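Long-range contact in putative nucleotide sugar epimerase/ dehydratase (Bordetella bronchiseptica, PDB 2Q1S), which binds NAD(H) in a Rossmann fold and probably acts as a nucleotide-sugar epimerase or dehydratase in lipopolysaccharide O-antigen biosynthesis: residues Tyr212-Ala220 and Val230-Tyr240. Sequence-based numbering, arbitrary orientation.
With NAI (1,4-dihydronicotinamide adenine dinucleotide), chain B.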
loop_
_atom_site.group_PDB
_atom_site.type_symbol
_atom_site.label_atom_id
_atom_site.label_comp_id
_atom_site.label_asym_id
_atom_site.label_seq_id
_atom_site.Cartn_x
_atom_site.Cartn_y
_atom_site.Cartn_z
ATOM N N TYR A 212 -3.049 21.136 -15.720
ATOM C CA TYR A 212 -4.263 21.884 -16.038
ATOM C C TYR A 212 -4.374 21.920 -17.574
ATOM O O TYR A 212 -3.372 21.705 -18.282
ATOM C CB TYR A 212 -4.200 23.313 -15.460
ATOM C CG TYR A 212 -3.206 24.157 -16.203
ATOM C CD1 TYR A 212 -1.846 24.016 -15.949
ATOM C CD2 TYR A 212 -3.619 25.026 -17.225
ATOM C CE1 TYR A 212 -0.893 24.781 -16.669
ATOM C CE2 TYR A 212 -2.708 25.780 -17.949
ATOM C CZ TYR A 212 -1.340 25.663 -17.675
ATOM O OH TYR A 212 -0.416 26.400 -18.389
ATOM N N GLY A 213 -5.581 22.138 -18.072
ATOM C CA GLY A 213 -5.756 22.349 -19.500
ATOM C C GLY A 213 -7.109 21.914 -20.042
ATOM O O GLY A 213 -8.032 21.586 -19.286
ATOM N N PRO A 214 -7.237 21.916 -21.380
ATOM C CA PRO A 214 -8.494 21.441 -21.965
ATOM C C PRO A 214 -8.821 20.002 -21.568
ATOM O O PRO A 214 -7.903 19.184 -21.389
ATOM C CB PRO A 214 -8.238 21.525 -23.478
ATOM C CG PRO A 214 -7.045 22.430 -23.637
ATOM C CD PRO A 214 -6.235 22.310 -22.391
ATOM N N GLY A 215 -10.105 19.700 -21.420
ATOM C CA GLY A 215 -10.529 18.323 -21.183
ATOM C C GLY A 215 -10.784 17.977 -19.724
ATOM O O GLY A 215 -11.348 16.923 -19.457
ATOM N N GLU A 216 -10.418 18.874 -18.801
ATOM C CA GLU A 216 -10.809 18.733 -17.391
ATOM C C GLU A 216 -12.135 19.414 -17.208
ATOM O O GLU A 216 -12.227 20.646 -17.327
ATOM C CB GLU A 216 -9.776 19.348 -16.427
ATOM C CG GLU A 216 -10.208 19.121 -14.980
ATOM C CD GLU A 216 -9.173 19.439 -13.930
ATOM O OE1 GLU A 216 -8.202 20.180 -14.191
ATOM O OE2 GLU A 216 -9.348 18.935 -12.797
ATOM N N ILE A 217 -13.169 18.597 -16.951
ATOM C CA ILE A 217 -14.551 19.074 -16.878
ATOM C C ILE A 217 -14.996 19.086 -15.418
ATOM O O ILE A 217 -15.070 18.030 -14.788
ATOM C CB ILE A 217 -15.489 18.146 -17.695
ATOM C CG1 ILE A 217 -15.072 18.119 -19.171
ATOM C CG2 ILE A 217 -16.989 18.555 -17.488
ATOM C CD1 ILE A 217 -15.688 16.963 -20.040
ATOM N N LEU A 218 -15.340 20.265 -14.899
ATOM C CA LEU A 218 -15.903 20.337 -13.544
ATOM C C LEU A 218 -17.118 19.419 -13.461
ATOM O O LEU A 218 -17.945 19.419 -14.368
ATOM C CB LEU A 218 -16.300 21.777 -13.185
ATOM C CG LEU A 218 -15.162 22.817 -13.189
ATOM C CD1 LEU A 218 -15.726 24.213 -12.948
ATOM C CD2 LEU A 218 -14.073 22.530 -12.151
ATOM N N GLY A 219 -17.191 18.592 -12.400
ATOM C CA GLY A 219 -18.378 17.731 -12.220
ATOM C C GLY A 219 -18.303 16.429 -13.018
ATOM O O GLY A 219 -19.252 15.650 -12.996
ATOM N N ALA A 220 -17.209 16.181 -13.732
ATOM C CA ALA A 220 -17.102 14.948 -14.515
ATOM C C ALA A 220 -17.333 13.694 -13.655
ATOM O O ALA A 220 -16.792 13.572 -12.555
ATOM C CB ALA A 220 -15.771 14.874 -15.243
ATOM N N VAL A 230 -17.349 18.474 -8.042
ATOM C CA VAL A 230 -17.617 19.612 -8.942
ATOM C C VAL A 230 -16.351 20.475 -9.102
ATOM O O VAL A 230 -15.790 20.553 -10.190
ATOM C CB VAL A 230 -18.816 20.432 -8.476
ATOM C CG1 VAL A 230 -18.984 21.640 -9.402
ATOM C CG2 VAL A 230 -20.081 19.568 -8.532
ATOM N N TRP A 231 -15.890 21.051 -7.989
ATOM C CA TRP A 231 -14.754 21.963 -7.939
ATOM C C TRP A 231 -13.471 21.163 -7.830
ATOM O O TRP A 231 -12.842 21.092 -6.775
ATOM C CB TRP A 231 -14.937 22.932 -6.753
ATOM C CG TRP A 231 -16.324 23.551 -6.739
ATOM C CD1 TRP A 231 -17.333 23.340 -5.831
ATOM C CD2 TRP A 231 -16.869 24.412 -7.747
ATOM N NE1 TRP A 231 -18.467 24.067 -6.197
ATOM C CE2 TRP A 231 -18.203 24.739 -7.363
ATOM C CE3 TRP A 231 -16.344 24.981 -8.916
ATOM C CZ2 TRP A 231 -19.016 25.582 -8.132
ATOM C CZ3 TRP A 231 -17.149 25.814 -9.680
ATOM C CH2 TRP A 231 -18.474 26.111 -9.279
ATOM N N ARG A 232 -13.074 20.584 -8.956
ATOM C CA ARG A 232 -12.011 19.571 -8.992
ATOM C C ARG A 232 -10.641 20.085 -8.614
ATOM O O ARG A 232 -9.882 19.391 -7.927
ATOM C CB ARG A 232 -11.895 18.970 -10.388
ATOM C CG ARG A 232 -13.034 18.072 -10.787
ATOM C CD ARG A 232 -12.863 17.706 -12.258
ATOM N NE ARG A 232 -11.599 17.047 -12.641
ATOM C CZ ARG A 232 -11.514 15.781 -13.042
ATOM N NH1 ARG A 232 -12.615 15.015 -13.008
ATOM N NH2 ARG A 232 -10.372 15.290 -13.523
ATOM N N ASN A 233 -10.312 21.271 -9.126
ATOM C CA ASN A 233 -8.977 21.837 -8.977
ATOM C C ASN A 233 -9.079 23.348 -9.180
ATOM O O ASN A 233 -10.053 23.833 -9.765
ATOM C CB ASN A 233 -8.059 21.224 -10.037
ATOM C CG ASN A 233 -7.486 19.886 -9.604
ATOM O OD1 ASN A 233 -6.798 19.799 -8.578
ATOM N ND2 ASN A 233 -7.718 18.846 -10.396
ATOM N N VAL A 234 -8.068 24.071 -8.708
ATOM C CA VAL A 234 -8.112 25.527 -8.659
ATOM C C VAL A 234 -8.234 26.152 -10.056
ATOM O O VAL A 234 -9.030 27.064 -10.253
ATOM C CB VAL A 234 -6.944 26.131 -7.844
ATOM C CG1 VAL A 234 -5.572 25.755 -8.448
ATOM C CG2 VAL A 234 -7.116 27.645 -7.633
ATOM N N THR A 235 -7.451 25.654 -11.016
ATOM C CA THR A 235 -7.500 26.265 -12.358
ATOM C C THR A 235 -8.877 26.222 -13.055
ATOM O O THR A 235 -9.399 27.278 -13.425
ATOM C CB THR A 235 -6.363 25.743 -13.263
ATOM O OG1 THR A 235 -5.113 25.915 -12.580
ATOM C CG2 THR A 235 -6.315 26.478 -14.605
ATOM N N PRO A 236 -9.467 25.019 -13.250
ATOM C CA PRO A 236 -10.791 24.996 -13.873
ATOM C C PRO A 236 -11.888 25.700 -13.046
ATOM O O PRO A 236 -12.845 26.248 -13.619
ATOM C CB PRO A 236 -11.070 23.505 -14.074
ATOM C CG PRO A 236 -10.245 22.833 -13.020
ATOM C CD PRO A 236 -8.982 23.654 -12.997
ATOM N N THR A 237 -11.714 25.704 -11.721
ATOM C CA THR A 237 -12.636 26.449 -10.856
ATOM C C THR A 237 -12.555 27.934 -11.146
ATOM O O THR A 237 -13.586 28.578 -11.368
ATOM C CB THR A 237 -12.357 26.175 -9.373
ATOM O OG1 THR A 237 -12.696 24.822 -9.093
ATOM C CG2 THR A 237 -13.228 27.049 -8.485
ATOM N N PHE A 238 -11.333 28.466 -11.145
ATOM C CA PHE A 238 -11.124 29.893 -11.411
ATOM C C PHE A 238 -11.567 30.299 -12.810
ATOM O O PHE A 238 -12.171 31.359 -12.974
ATOM C CB PHE A 238 -9.660 30.284 -11.213
ATOM C CG PHE A 238 -9.248 30.456 -9.779
ATOM C CD1 PHE A 238 -10.121 30.176 -8.723
ATOM C CD2 PHE A 238 -7.977 30.931 -9.492
ATOM C CE1 PHE A 238 -9.714 30.348 -7.402
ATOM C CE2 PHE A 238 -7.552 31.092 -8.176
ATOM C CZ PHE A 238 -8.425 30.805 -7.124
ATOM N N ILE A 239 -11.269 29.471 -13.808
ATOM C CA ILE A 239 -11.655 29.766 -15.200
ATOM C C ILE A 239 -13.174 29.819 -15.324
ATOM O O ILE A 239 -13.750 30.750 -15.927
ATOM C CB ILE A 239 -11.032 28.766 -16.202
ATOM C CG1 ILE A 239 -9.521 29.013 -16.286
ATOM C CG2 ILE A 239 -11.670 28.896 -17.587
ATOM C CD1 ILE A 239 -8.755 27.974 -17.111
ATOM N N TYR A 240 -13.823 28.827 -14.731
ATOM C CA TYR A 240 -15.284 28.800 -14.771
ATOM C C TYR A 240 -15.875 30.070 -14.143
ATOM O O TYR A 240 -16.693 30.760 -14.779
ATOM C CB TYR A 240 -15.842 27.541 -14.083
ATOM C CG TYR A 240 -17.353 27.529 -14.042
ATOM C CD1 TYR A 240 -18.103 27.168 -15.167
ATOM C CD2 TYR A 240 -18.038 27.934 -12.891
ATOM C CE1 TYR A 240 -19.502 27.200 -15.139
ATOM C CE2 TYR A 240 -19.419 27.938 -12.841
ATOM C CZ TYR A 240 -20.148 27.584 -13.968
ATOM O OH TYR A 240 -21.525 27.610 -13.915
HETATM P PA NAI B . -9.237 11.814 -13.807
HETATM O O1A NAI B . -10.090 11.518 -12.626
HETATM O O2A NAI B . -9.789 12.738 -14.917
HETATM O O5B NAI B . -8.707 10.524 -14.471
HETATM C C5B NAI B . -8.708 9.228 -13.862
HETATM C C4B NAI B . -9.525 8.246 -14.684
HETATM O O4B NAI B . -9.530 6.988 -14.019
HETATM C C3B NAI B . -11.000 8.709 -14.813
HETATM O O3B NAI B . -11.394 8.698 -16.196
HETATM C C2B NAI B . -11.761 7.625 -14.062
HETATM O O2B NAI B . -13.105 7.303 -14.534
HETATM C C1B NAI B . -10.839 6.417 -14.235
HETATM N N9A NAI B . -11.063 5.337 -13.289
HETATM C C8A NAI B . -11.363 5.449 -11.959
HETATM N N7A NAI B . -11.448 4.228 -11.427
HETATM C C5A NAI B . -11.193 3.293 -12.385
HETATM C C6A NAI B . -11.130 1.828 -12.483
HETATM N N6A NAI B . -11.348 1.018 -11.441
HETATM N N1A NAI B . -10.831 1.244 -13.686
HETATM C C2A NAI B . -10.612 2.050 -14.760
HETATM N N3A NAI B . -10.638 3.393 -14.777
HETATM C C4A NAI B . -10.918 4.079 -13.613
HETATM O O3 NAI B . -7.943 12.506 -13.171
HETATM P PN NAI B . -6.553 12.950 -13.886
HETATM O O1N NAI B . -6.130 14.225 -13.351
HETATM O O2N NAI B . -6.733 12.677 -15.358
HETATM O O5D NAI B . -5.552 11.769 -13.348
HETATM C C5D NAI B . -4.857 10.887 -14.245
HETATM C C4D NAI B . -3.698 10.268 -13.461
HETATM O O4D NAI B . -2.781 11.283 -13.130
HETATM C C3D NAI B . -4.131 9.704 -12.107
HETATM O O3D NAI B . -3.425 8.471 -11.915
HETATM C C2D NAI B . -3.719 10.755 -11.122
HETATM O O2D NAI B . -3.481 10.187 -9.806
HETATM C C1D NAI B . -2.444 11.274 -11.727
HETATM N N1N NAI B . -2.094 12.605 -11.305
HETATM C C2N NAI B . -2.769 13.720 -11.736
HETATM C C3N NAI B . -2.386 14.995 -11.328
HETATM C C7N NAI B . -3.134 16.244 -11.784
HETATM O O7N NAI B . -2.729 17.329 -11.404
HETATM N N7N NAI B . -4.190 16.063 -12.617
HETATM C C4N NAI B . -1.244 15.163 -10.500
HETATM C C5N NAI B . -0.544 13.987 -10.103
HETATM C C6N NAI B . -0.973 12.738 -10.549
HETATM O O HOH W 1 -7.865 16.141 -12.522
HETATM O O HOH W 2 -15.066 15.340 -11.312
#
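Glu216 OE2 takes two nearly straight bonds from the 230-240 segment. Arg232 NE donates to the anti lone pair of Glu216 OE2 in a 2.9 Å salt bridge, and Asn233 ND2 to the syn lone pair of the same oxygen, also 2.9 Å from it. The carboxylate stands almost upright to the guanidinium, the planes 84° apart, yet OE2 lies at the guanidinium edge. With CG anti to the backbone N (chi1 -178°) and an extended chain, Glu216 also lays OE1 against Pro236 CG, 3.5 Å away. Held through NE, Arg232 turns NH2 to the cofactor, where it donates to NAI O2A at 3.0 Å; a water accepting from NH2 also lies within hydrogen-bonding distance of O1N on the nicotinamide-side phosphate and of Glu216 OE2. This is the cofactor side of an NAD(P)-dependent epimerase/dehydratase Rossmann fold: the loop leaving strand 203-212 and the residues entering helix 234-243 close together beside the pyrophosphate. Farther from NADH, Leu218 wedges its methyls against residues 230-240, CD1 on Tyr240 CB at 3.5 Å and CD2 on Pro236 CB at 3.7 Å, with Met365 of helix 358-366 touching Leu218 as well. Gly219 N adds a weak bond to Val230 O. In the next shell, Thr237 OG1 and Thr237 N both donate to Asn233 O, tying the start of the helix to the residue that holds Glu216. Ser68 O accepts from Arg232 NH1, and a second water connects NH1 to Ala220 O.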